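YghZ aldo-keto reductase (Escherichia coli, PDB 3N6Q) probably catalyses the NAD(P)H-dependent reduction of aldehydes or ketones to alcohols, as a TIM-barrel member of the aldo-keto reductase family. Local coordinates at residues S44-A47 against I48-A52; R79-R82 against E83-A87; Q176-V179 against E180-E184. All coordinates share one frame; numbering follows the deposited sequence.

Contact 1 of 3, residues S44-A47 against I48-A52; sequences SQRA and ILRKA
Arg46 and Arg50 lie side by side, one turn apart on helix 42-54, the helix of the beta-alpha-beta unit between strands 24-31 and 59-61 of the TIM barrel. Their contact is made by the middle of the chains. Arg46 CG comes within 3.6 Å of Arg50 NE, and Arg46 CD sits over one face of the Arg50 guanidinium, toward its rim, 3.7 Å from Arg50 CZ. The two guanidinium planes are turned 70° against each other, and the charged ends stay apart, with Arg46 NH1 4.4 Å from Arg50 NH2. Two acids on the next helix gather them: Arg46 NH1 makes salt bridges to Glu83 and Asp84, and its NH2 pairs with Glu43; Arg50 NE makes one to Asp84, while Trp3 receives Arg50 in a cation-pi contact. An alanine in place of Arg50 would remove the guanidinium under Arg46 CD and is likely to leave Asp84 leaning on Arg46 alone of the two arginines and Trp3 without its cation. Farther round the helix, Leu49 packs on Phe36 and Phe60, and Ile48 reaches Phe36 and Leu308, so this side of the turn faces the barrel and its neighbouring helices. Ile48 CG1 stands beside its own backbone N (chi1 -55°), which puts it 3.4 Å from Ser44 O. Beneath all this, Ile48, Leu49, Arg50 and Lys51 give their N-H groups to the carbonyls four residues earlier, Ser44 to Ala47. Arg50 N reaches Arg46 O at 3.0 Å, and the same oxygen has Arg50 CG 3.3 Å away.

Contact 2 of 3, residues R79-R82 against E83-A87; sequences RLLR and EDFAA. With MG (magnesium ion), chain J.
Leu81 and Phe85 make the apolar contact here, their side chains crossing at about a right angle with Leu81 CD2 3.9 Å from Phe85 CB. The phenyl ring itself goes elsewhere: its CD2 edge meets Leu80 O in the ring plane at 3.7 Å, and Trp3 packs against it edge-to-face. Leu92 lies against both Leu81 and Phe85, while Leu80 turns to Leu42 and Gln45 of helix 42-54.

The backbone bonds record the helix running out. Glu83 N to Arg79 O and Asp84 N to Leu80 O are ordinary helical bonds, the latter 2.8 Å long. Phe85 N still reaches Leu81 O at 2.9 Å, but the bond is bent, with 137° at the hydrogen, and the donor stands above the carbonyl plane, as the chain leaves helical angles at Phe85.

Charge and metal come together at Glu83. With CG beside the backbone N (chi1 -79°) and the chain extended beyond it, the carboxylate is carried out past Arg79 O, whose distance to Glu83 CG is 3.6 Å. Its two oxygens divide the work: Glu83 OE2 is modelled as a ligand of the magnesium ion at 1.8 Å, a short distance that leaves the fine geometry doubtful, and OE1 is turned to helix 42-54. Arg79 NH2 stays 4.6 Å from Glu83 OE2, an opposite charge nearby but not in contact. The whole is the last turn of helix 72-84 and the start of the chain leaving it, with a magnesium ion modelled at Glu83 near the end of this crossover helix from strand 59-61 to strand 93-98 in a TIM barrel.

Contact 3 of 3, residues Q176-V179 against E180-E184; sequences QKMV and ELLRE
Glu180 and Gln176 meet one turn apart on helix 172-183, joined by side chain as well as backbone. From the glutamate's CB, 3.6 Å from Lys177 O, the chain passes with CG beside its own backbone N (chi1 -64°), which lays that carbon 3.3 Å from Gln176 O. Beyond CG it runs extended, and the carboxylate splits between two neighbours. OE2 accepts a hydrogen bond from Gln176 NE2 at 2.8 Å; it lies in the plane of the amide, but the donor comes from above the carboxylate plane, the two groups being turned 64° apart. A bend at chi2 (77°) swings the glutamine's amide back over the acid, and Gln176 OE1 is hydrogen-bonded to Asn215. OE1 of Glu180 takes a hydrogen from a water at 2.7 Å, and the same water accepts one from Lys177 NZ, bridging charges that stop short of a salt bridge. On other faces Lys177 CG touches Leu181 CD1 at 3.9 Å, and Val179 CG1 approaches Arg183 NH2. The helix is the crossover between strands 162-168 and 191-193 of the barrel, with Lys177, Met178 and Leu181 against Met146 of helix 146-158 and Val179 and Leu182 against Leu189 in a loop.

All three contacts sit on outer helices of one TIM barrel, and they follow each other along the chain. Contacts 1 and 2 belong to successive beta-alpha-beta units that share strand 59-61, and their centres are about 12 Å apart. Helices 42-54 and 72-84 touch there through salt bridges and through leucine packing, Leu49 CD1 lying 3.6 Å from Leu80 CD1, so the two local turns pack against each other as adjacent outer helices of the barrel. Contact 3, on helix 172-183, lies about 37 Å from contact 1, centre to centre, across the chain's centre, and touches neither. At its end, Glu184 makes a salt bridge to Lys186 of the second subunit.

Contact 1 of 3, residues S44-A47 against I48-A52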
ATOM      1  N   SER B  44     -16.913 -21.424  30.563  1.00 20.20           N
ATOM      2  CA  SER B  44     -15.589 -21.600  31.203  1.00 22.98           C
ATOM      3  C   SER B  44     -14.562 -20.690  30.584  1.00 20.95           C
ATOM      4  O   SER B  44     -13.760 -20.062  31.286  1.00 20.93           O
ATOM      5  CB  SER B  44     -15.110 -23.041  31.043  1.00 25.64           C
ATOM      6  OG  SER B  44     -16.049 -23.925  31.649  1.00 34.46           O
ATOM      7  N   GLN B  45     -14.533 -20.662  29.248  1.00 18.75           N
ATOM      8  CA  GLN B  45     -13.670 -19.709  28.529  1.00 17.06           C
ATOM      9  C   GLN B  45     -13.922 -18.248  28.940  1.00 18.37           C
ATOM     10  O   GLN B  45     -13.001 -17.448  29.101  1.00 17.37           O
ATOM     11  CB  GLN B  45     -13.863 -19.907  27.010  1.00 16.93           C
ATOM     12  CG  GLN B  45     -13.673 -21.328  26.509  1.00 16.45           C
ATOM     13  CD  GLN B  45     -13.849 -21.364  24.993  1.00 16.39           C
ATOM     14  OE1 GLN B  45     -13.556 -20.371  24.315  1.00 14.91           O
ATOM     15  NE2 GLN B  45     -14.333 -22.466  24.466  1.00 17.97           N
ATOM     16  N   ARG B  46     -15.193 -17.859  29.074  1.00 15.15           N
ATOM     17  CA  ARG B  46     -15.518 -16.484  29.326  1.00 15.96           C
ATOM     18  C   ARG B  46     -14.949 -16.065  30.679  1.00 17.41           C
ATOM     19  O   ARG B  46     -14.454 -14.947  30.824  1.00 18.49           O
ATOM     20  CB  ARG B  46     -17.071 -16.296  29.386  1.00 16.85           C
ATOM     21  CG  ARG B  46     -17.435 -14.863  29.745  1.00 16.99           C
ATOM     22  CD  ARG B  46     -18.968 -14.705  29.982  1.00 20.67           C
ATOM     23  NE  ARG B  46     -19.740 -15.482  29.022  1.00 24.08           N
ATOM     24  CZ  ARG B  46     -20.038 -15.072  27.802  1.00 26.03           C
ATOM     25  NH1 ARG B  46     -19.600 -13.883  27.361  1.00 21.18           N
ATOM     26  NH2 ARG B  46     -20.787 -15.868  27.030  1.00 27.87           N
ATOM     27  N   ALA B  47     -15.058 -16.949  31.649  1.00 18.28           N
ATOM     28  CA  ALA B  47     -14.603 -16.653  33.031  1.00 19.07           C
ATOM     29  C   ALA B  47     -13.082 -16.440  33.063  1.00 20.28           C
ATOM     30  O   ALA B  47     -12.579 -15.489  33.760  1.00 20.23           O
ATOM     31  CB  ALA B  47     -14.987 -17.770  33.947  1.00 21.78           C
ATOM     32  N   ILE B  48     -12.364 -17.308  32.338  1.00 17.86           N
ATOM     33  CA  ILE B  48     -10.918 -17.156  32.135  1.00 17.64           C
ATOM     34  C   ILE B  48     -10.516 -15.815  31.516  1.00 16.52           C
ATOM     35  O   ILE B  48      -9.612 -15.120  32.050  1.00 19.29           O
ATOM     36  CB  ILE B  48     -10.254 -18.363  31.418  1.00 17.31           C
ATOM     37  CG1 ILE B  48     -10.533 -19.712  32.148  1.00 18.32           C
ATOM     38  CG2 ILE B  48      -8.729 -18.048  31.231  1.00 15.15           C
ATOM     39  CD1 ILE B  48     -10.415 -20.989  31.297  1.00 18.16           C
ATOM     40  N   LEU B  49     -11.105 -15.408  30.372  1.00 14.75           N
ATOM     41  CA  LEU B  49     -10.707 -14.127  29.767  1.00 16.78           C
ATOM     42  C   LEU B  49     -10.996 -12.956  30.656  1.00 16.33           C
ATOM     43  O   LEU B  49     -10.246 -11.924  30.667  1.00 15.78           O
ATOM     44  CB  LEU B  49     -11.390 -13.899  28.384  1.00 15.83           C
ATOM     45  CG  LEU B  49     -11.080 -15.017  27.361  1.00 18.85           C
ATOM     46  CD1 LEU B  49     -11.779 -14.715  25.998  1.00 16.74           C
ATOM     47  CD2 LEU B  49      -9.561 -15.089  27.074  1.00 22.30           C
ATOM     48  N   ARG B  50     -12.176 -12.997  31.285  1.00 16.63           N
ATOM     49  CA  ARG B  50     -12.563 -11.850  32.092  1.00 18.33           C
ATOM     50  C   ARG B  50     -11.633 -11.698  33.293  1.00 15.50           C
ATOM     51  O   ARG B  50     -11.262 -10.603  33.648  1.00 17.28           O
ATOM     52  CB  ARG B  50     -13.992 -12.014  32.636  1.00 18.34           C
ATOM     53  CG  ARG B  50     -15.056 -11.828  31.538  1.00 21.46           C
ATOM     54  CD  ARG B  50     -16.445 -11.920  32.205  1.00 24.35           C
ATOM     55  NE  ARG B  50     -17.535 -11.584  31.276  1.00 23.78           N
ATOM     56  CZ  ARG B  50     -18.802 -11.401  31.658  1.00 29.27           C
ATOM     57  NH1 ARG B  50     -19.137 -11.548  32.945  1.00 28.44           N
ATOM     58  NH2 ARG B  50     -19.748 -11.127  30.747  1.00 23.33           N
ATOM     59  N   LYS B  51     -11.324 -12.814  33.906  1.00 15.83           N
ATOM     60  CA  LYS B  51     -10.396 -12.799  35.034  1.00 16.89           C
ATOM     61  C   LYS B  51      -9.018 -12.323  34.597  1.00 18.24           C
ATOM     62  O   LYS B  51      -8.430 -11.415  35.257  1.00 14.98           O
ATOM     63  CB  LYS B  51     -10.329 -14.180  35.707  1.00 17.09           C
ATOM     64  CG  LYS B  51      -9.256 -14.310  36.846  1.00 17.06           C
ATOM     65  CD  LYS B  51      -9.615 -13.342  38.007  1.00 26.44           C
ATOM     66  CE  LYS B  51     -10.903 -13.786  38.682  1.00 31.91           C
ATOM     67  NZ  LYS B  51     -11.180 -13.046  39.960  1.00 37.42           N
ATOM     68  N   ALA B  52      -8.514 -12.873  33.470  1.00 16.12           N
ATOM     69  CA  ALA B  52      -7.230 -12.412  32.936  1.00 15.59           C
ATOM     70  C   ALA B  52      -7.172 -10.900  32.828  1.00 15.17           C
ATOM     71  O   ALA B  52      -6.257 -10.245  33.363  1.00 16.21           O
ATOM     72  CB  ALA B  52      -6.941 -13.065  31.560  1.00 13.31           C
TER

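Contact 2 of 3, residues R79-R82 against E83-A87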
ATOM      1  N   ARG B  79     -15.767 -14.575  19.374  1.00 19.25           N
ATOM      2  CA  ARG B  79     -17.143 -14.410  19.904  1.00 18.99           C
ATOM      3  C   ARG B  79     -17.100 -13.669  21.230  1.00 19.41           C
ATOM      4  O   ARG B  79     -17.931 -12.776  21.514  1.00 19.56           O
ATOM      5  CB  ARG B  79     -17.717 -15.780  20.169  1.00 19.09           C
ATOM      6  CG  ARG B  79     -18.023 -16.587  18.908  1.00 31.08           C
ATOM      7  CD  ARG B  79     -18.745 -17.889  19.285  1.00 47.57           C
ATOM      8  NE  ARG B  79     -20.105 -17.627  19.801  1.00 55.79           N
ATOM      9  CZ  ARG B  79     -20.911 -18.553  20.329  1.00 58.06           C
ATOM     10  NH1 ARG B  79     -20.526 -19.830  20.410  1.00 58.67           N
ATOM     11  NH2 ARG B  79     -22.117 -18.207  20.773  1.00 58.27           N
ATOM     12  N   LEU B  80     -16.179 -14.103  22.091  1.00 17.86           N
ATOM     13  CA  LEU B  80     -16.070 -13.480  23.427  1.00 17.83           C
ATOM     14  C   LEU B  80     -15.594 -12.059  23.339  1.00 18.61           C
ATOM     15  O   LEU B  80     -16.056 -11.198  24.142  1.00 19.51           O
ATOM     16  CB  LEU B  80     -15.214 -14.323  24.385  1.00 17.77           C
ATOM     17  CG  LEU B  80     -15.838 -15.682  24.680  1.00 17.09           C
ATOM     18  CD1 LEU B  80     -14.802 -16.532  25.442  1.00 19.47           C
ATOM     19  CD2 LEU B  80     -17.107 -15.498  25.536  1.00 20.74           C
ATOM     20  N   LEU B  81     -14.728 -11.751  22.348  1.00 18.54           N
ATOM     21  CA  LEU B  81     -14.287 -10.371  22.123  1.00 21.28           C
ATOM     22  C   LEU B  81     -15.483  -9.498  21.784  1.00 22.89           C
ATOM     23  O   LEU B  81     -15.613  -8.370  22.298  1.00 22.44           O
ATOM     24  CB  LEU B  81     -13.296 -10.260  20.974  1.00 23.15           C
ATOM     25  CG  LEU B  81     -11.802 -10.532  20.999  1.00 30.06           C
ATOM     26  CD1 LEU B  81     -11.217  -9.815  19.711  1.00 32.58           C
ATOM     27  CD2 LEU B  81     -11.198  -9.957  22.321  1.00 30.38           C
ATOM     28  N   ARG B  82     -16.331  -9.995  20.877  1.00 21.96           N
ATOM     29  CA  ARG B  82     -17.521  -9.244  20.479  0.50 23.03           C
ATOM     30  C   ARG B  82     -18.496  -9.101  21.641  1.00 22.50           C
ATOM     31  O   ARG B  82     -19.102  -8.045  21.809  1.00 26.06           O
ATOM     32  CB  ARG B  82     -18.216  -9.868  19.246  0.50 21.46           C
ATOM     33  CG  ARG B  82     -17.488  -9.571  17.943  0.50 22.26           C
ATOM     34  CD  ARG B  82     -18.149 -10.221  16.690  0.50 27.02           C
ATOM     35  NE  ARG B  82     -18.432 -11.647  16.853  0.50 28.19           N
ATOM     36  CZ  ARG B  82     -17.704 -12.622  16.313  0.50 25.91           C
ATOM     37  NH1 ARG B  82     -16.660 -12.353  15.550  0.50 27.83           N
ATOM     38  NH2 ARG B  82     -18.044 -13.869  16.514  0.50 17.88           N
ATOM     39  N   GLU B  83     -18.677 -10.152  22.437  1.00 24.05           N
ATOM     40  CA  GLU B  83     -19.673 -10.126  23.524  1.00 22.93           C
ATOM     41  C   GLU B  83     -19.210  -9.260  24.705  1.00 25.70           C
ATOM     42  O   GLU B  83     -19.969  -8.396  25.194  1.00 23.46           O
ATOM     43  CB  GLU B  83     -20.045 -11.534  24.020  1.00 23.84           C
ATOM     44  CG  GLU B  83     -21.068 -12.308  23.114  1.00 24.11           C
ATOM     45  CD  GLU B  83     -21.585 -13.589  23.741  1.00 35.58           C
ATOM     46  OE1 GLU B  83     -21.167 -13.879  24.875  1.00 30.62           O
ATOM     47  OE2 GLU B  83     -22.505 -14.273  23.158  1.00 32.38           O
ATOM     48  N   ASP B  84     -17.931  -9.401  25.097  1.00 21.67           N
ATOM     49  CA  ASP B  84     -17.461  -8.824  26.372  1.00 20.94           C
ATOM     50  C   ASP B  84     -16.388  -7.746  26.226  1.00 21.12           C
ATOM     51  O   ASP B  84     -16.113  -7.013  27.194  1.00 20.27           O
ATOM     52  CB  ASP B  84     -16.912  -9.935  27.257  1.00 19.27           C
ATOM     53  CG  ASP B  84     -17.998 -10.826  27.849  1.00 27.29           C
ATOM     54  OD1 ASP B  84     -19.198 -10.440  27.866  1.00 28.56           O
ATOM     55  OD2 ASP B  84     -17.624 -11.891  28.375  1.00 23.16           O
ATOM     56  N   PHE B  85     -15.708  -7.703  25.073  1.00 19.00           N
ATOM     57  CA  PHE B  85     -14.552  -6.835  24.944  1.00 20.34           C
ATOM     58  C   PHE B  85     -14.680  -5.828  23.808  1.00 21.90           C
ATOM     59  O   PHE B  85     -13.703  -5.260  23.431  1.00 21.88           O
ATOM     60  CB  PHE B  85     -13.243  -7.653  24.787  1.00 21.02           C
ATOM     61  CG  PHE B  85     -12.873  -8.459  25.996  1.00 20.09           C
ATOM     62  CD1 PHE B  85     -11.879  -7.994  26.859  1.00 23.31           C
ATOM     63  CD2 PHE B  85     -13.379  -9.735  26.181  1.00 19.27           C
ATOM     64  CE1 PHE B  85     -11.492  -8.752  27.949  1.00 22.98           C
ATOM     65  CE2 PHE B  85     -13.003 -10.521  27.249  1.00 22.52           C
ATOM     66  CZ  PHE B  85     -12.076 -10.006  28.171  1.00 21.47           C
ATOM     67  N   ALA B  86     -15.893  -5.531  23.351  1.00 23.28           N
ATOM     68  CA  ALA B  86     -16.082  -4.528  22.292  1.00 25.67           C
ATOM     69  C   ALA B  86     -15.553  -3.153  22.629  1.00 26.23           C
ATOM     70  O   ALA B  86     -15.099  -2.430  21.745  1.00 30.91           O
ATOM     71  CB  ALA B  86     -17.566  -4.441  21.872  1.00 27.25           C
ATOM     72  N   ALA B  87     -15.580  -2.754  23.884  1.00 23.44           N
ATOM     73  CA  ALA B  87     -15.041  -1.457  24.200  1.00 23.21           C
ATOM     74  C   ALA B  87     -13.546  -1.528  24.548  1.00 21.64           C
ATOM     75  O   ALA B  87     -12.950  -0.498  24.861  1.00 20.73           O
ATOM     76  CB  ALA B  87     -15.818  -0.817  25.345  1.00 24.30           C
TER
HETATM   77 MG    MG J 401     -23.560 -15.587  23.873  1.00 12.55          MG

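Contact 3 of 3, residues Q176-V179 against E180-E184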
ATOM      1  N   GLN B 176      18.795 -14.465  13.906  1.00 17.20           N
ATOM      2  CA  GLN B 176      19.585 -13.373  13.397  1.00 17.63           C
ATOM      3  C   GLN B 176      19.322 -13.074  11.899  1.00 15.89           C
ATOM      4  O   GLN B 176      19.247 -11.898  11.503  1.00 16.72           O
ATOM      5  CB  GLN B 176      21.086 -13.641  13.652  1.00 17.86           C
ATOM      6  CG  GLN B 176      22.006 -12.594  13.013  1.00 22.46           C
ATOM      7  CD  GLN B 176      22.015 -11.345  13.820  1.00 21.30           C
ATOM      8  OE1 GLN B 176      21.996 -11.402  15.050  1.00 26.99           O
ATOM      9  NE2 GLN B 176      22.121 -10.192  13.150  1.00 26.83           N
ATOM     10  N   LYS B 177      19.183 -14.129  11.103  1.00 15.07           N
ATOM     11  CA  LYS B 177      18.865 -13.939   9.698  1.00 16.47           C
ATOM     12  C   LYS B 177      17.497 -13.221   9.556  1.00 14.86           C
ATOM     13  O   LYS B 177      17.338 -12.332   8.713  1.00 16.36           O
ATOM     14  CB  LYS B 177      18.866 -15.302   8.978  1.00 15.59           C
ATOM     15  CG  LYS B 177      18.652 -15.179   7.446  1.00 23.50           C
ATOM     16  CD  LYS B 177      19.607 -14.141   6.840  1.00 33.75           C
ATOM     17  CE  LYS B 177      19.730 -14.371   5.336  1.00 40.53           C
ATOM     18  NZ  LYS B 177      20.618 -13.362   4.684  1.00 40.46           N
ATOM     19  N   MET B 178      16.500 -13.655  10.323  1.00 17.19           N
ATOM     20  CA  MET B 178      15.150 -13.032  10.158  1.00 15.66           C
ATOM     21  C   MET B 178      15.207 -11.570  10.527  1.00 16.37           C
ATOM     22  O   MET B 178      14.539 -10.718   9.939  1.00 16.06           O
ATOM     23  CB  MET B 178      14.080 -13.743  11.014  1.00 15.86           C
ATOM     24  CG  MET B 178      13.837 -15.212  10.643  1.00 20.65           C
ATOM     25  SD  MET B 178      12.972 -15.255   8.976  1.00 24.68           S
ATOM     26  CE  MET B 178      11.774 -13.949   9.379  1.00 22.18           C
ATOM     27  N   VAL B 179      16.010 -11.234  11.551  1.00 14.63           N
ATOM     28  CA  VAL B 179      16.150  -9.833  11.925  1.00 12.42           C
ATOM     29  C   VAL B 179      16.693  -9.039  10.780  1.00 13.47           C
ATOM     30  O   VAL B 179      16.183  -7.925  10.483  1.00 16.21           O
ATOM     31  CB  VAL B 179      17.124  -9.655  13.156  1.00 15.56           C
ATOM     32  CG1 VAL B 179      17.480  -8.175  13.314  1.00 17.47           C
ATOM     33  CG2 VAL B 179      16.462 -10.215  14.391  1.00 16.31           C
ATOM     34  N   GLU B 180      17.747  -9.570  10.138  1.00 15.40           N
ATOM     35  CA  GLU B 180      18.381  -8.837   9.034  1.00 16.69           C
ATOM     36  C   GLU B 180      17.391  -8.725   7.857  1.00 16.68           C
ATOM     37  O   GLU B 180      17.337  -7.674   7.167  1.00 15.46           O
ATOM     38  CB  GLU B 180      19.670  -9.572   8.579  1.00 17.41           C
ATOM     39  CG  GLU B 180      20.726  -9.575   9.733  1.00 17.65           C
ATOM     40  CD  GLU B 180      21.920 -10.556   9.556  1.00 29.29           C
ATOM     41  OE1 GLU B 180      21.910 -11.425   8.648  1.00 30.84           O
ATOM     42  OE2 GLU B 180      22.829 -10.536  10.436  1.00 30.99           O
ATOM     43  N   LEU B 181      16.690  -9.827   7.585  1.00 14.84           N
ATOM     44  CA  LEU B 181      15.735  -9.848   6.444  1.00 16.40           C
ATOM     45  C   LEU B 181      14.598  -8.856   6.660  1.00 16.33           C
ATOM     46  O   LEU B 181      14.326  -8.002   5.796  1.00 15.87           O
ATOM     47  CB  LEU B 181      15.211 -11.269   6.170  1.00 16.66           C
ATOM     48  CG  LEU B 181      16.239 -12.225   5.544  1.00 18.78           C
ATOM     49  CD1 LEU B 181      15.627 -13.610   5.516  1.00 16.85           C
ATOM     50  CD2 LEU B 181      16.731 -11.744   4.120  1.00 19.43           C
ATOM     51  N   LEU B 182      14.035  -8.837   7.863  1.00 15.05           N
ATOM     52  CA  LEU B 182      12.973  -7.892   8.105  1.00 17.58           C
ATOM     53  C   LEU B 182      13.524  -6.469   8.102  1.00 18.45           C
ATOM     54  O   LEU B 182      12.814  -5.535   7.745  1.00 16.39           O
ATOM     55  CB  LEU B 182      12.287  -8.206   9.428  1.00 15.13           C
ATOM     56  CG  LEU B 182      11.473  -9.495   9.437  1.00 19.67           C
ATOM     57  CD1 LEU B 182      11.220  -9.897  10.903  1.00 18.39           C
ATOM     58  CD2 LEU B 182      10.134  -9.273   8.678  1.00 17.69           C
ATOM     59  N   ARG B 183      14.778  -6.273   8.554  1.00 18.16           N
ATOM     60  CA  ARG B 183      15.330  -4.906   8.502  1.00 18.68           C
ATOM     61  C   ARG B 183      15.423  -4.368   7.061  1.00 18.90           C
ATOM     62  O   ARG B 183      15.326  -3.152   6.830  1.00 17.93           O
ATOM     63  CB  ARG B 183      16.724  -4.866   9.162  1.00 20.62           C
ATOM     64  CG  ARG B 183      17.446  -3.528   8.979  1.00 27.14           C
ATOM     65  CD  ARG B 183      18.799  -3.673   9.679  1.00 41.33           C
ATOM     66  NE  ARG B 183      18.557  -3.884  11.108  1.00 48.60           N
ATOM     67  CZ  ARG B 183      19.039  -4.878  11.854  1.00 48.95           C
ATOM     68  NH1 ARG B 183      19.864  -5.808  11.335  1.00 44.72           N
ATOM     69  NH2 ARG B 183      18.676  -4.921  13.143  1.00 41.74           N
ATOM     70  N   GLU B 184      15.504  -5.259   6.060  1.00 19.13           N
ATOM     71  CA  GLU B 184      15.504  -4.746   4.673  1.00 19.67           C
ATOM     72  C   GLU B 184      14.185  -4.077   4.313  1.00 20.33           C
ATOM     73  O   GLU B 184      14.125  -3.302   3.341  1.00 20.08           O
ATOM     74  CB  GLU B 184      15.850  -5.849   3.660  1.00 20.02           C
ATOM     75  CG  GLU B 184      17.247  -6.470   3.898  1.00 24.66           C
ATOM     76  CD  GLU B 184      17.506  -7.718   3.049  1.00 39.04           C
ATOM     77  OE1 GLU B 184      16.633  -8.071   2.213  1.00 44.91           O
ATOM     78  OE2 GLU B 184      18.570  -8.369   3.230  1.00 44.74           O
TER
HETATM   79  O   HOH W   1      21.514 -11.130   6.011  1.00 37.88           O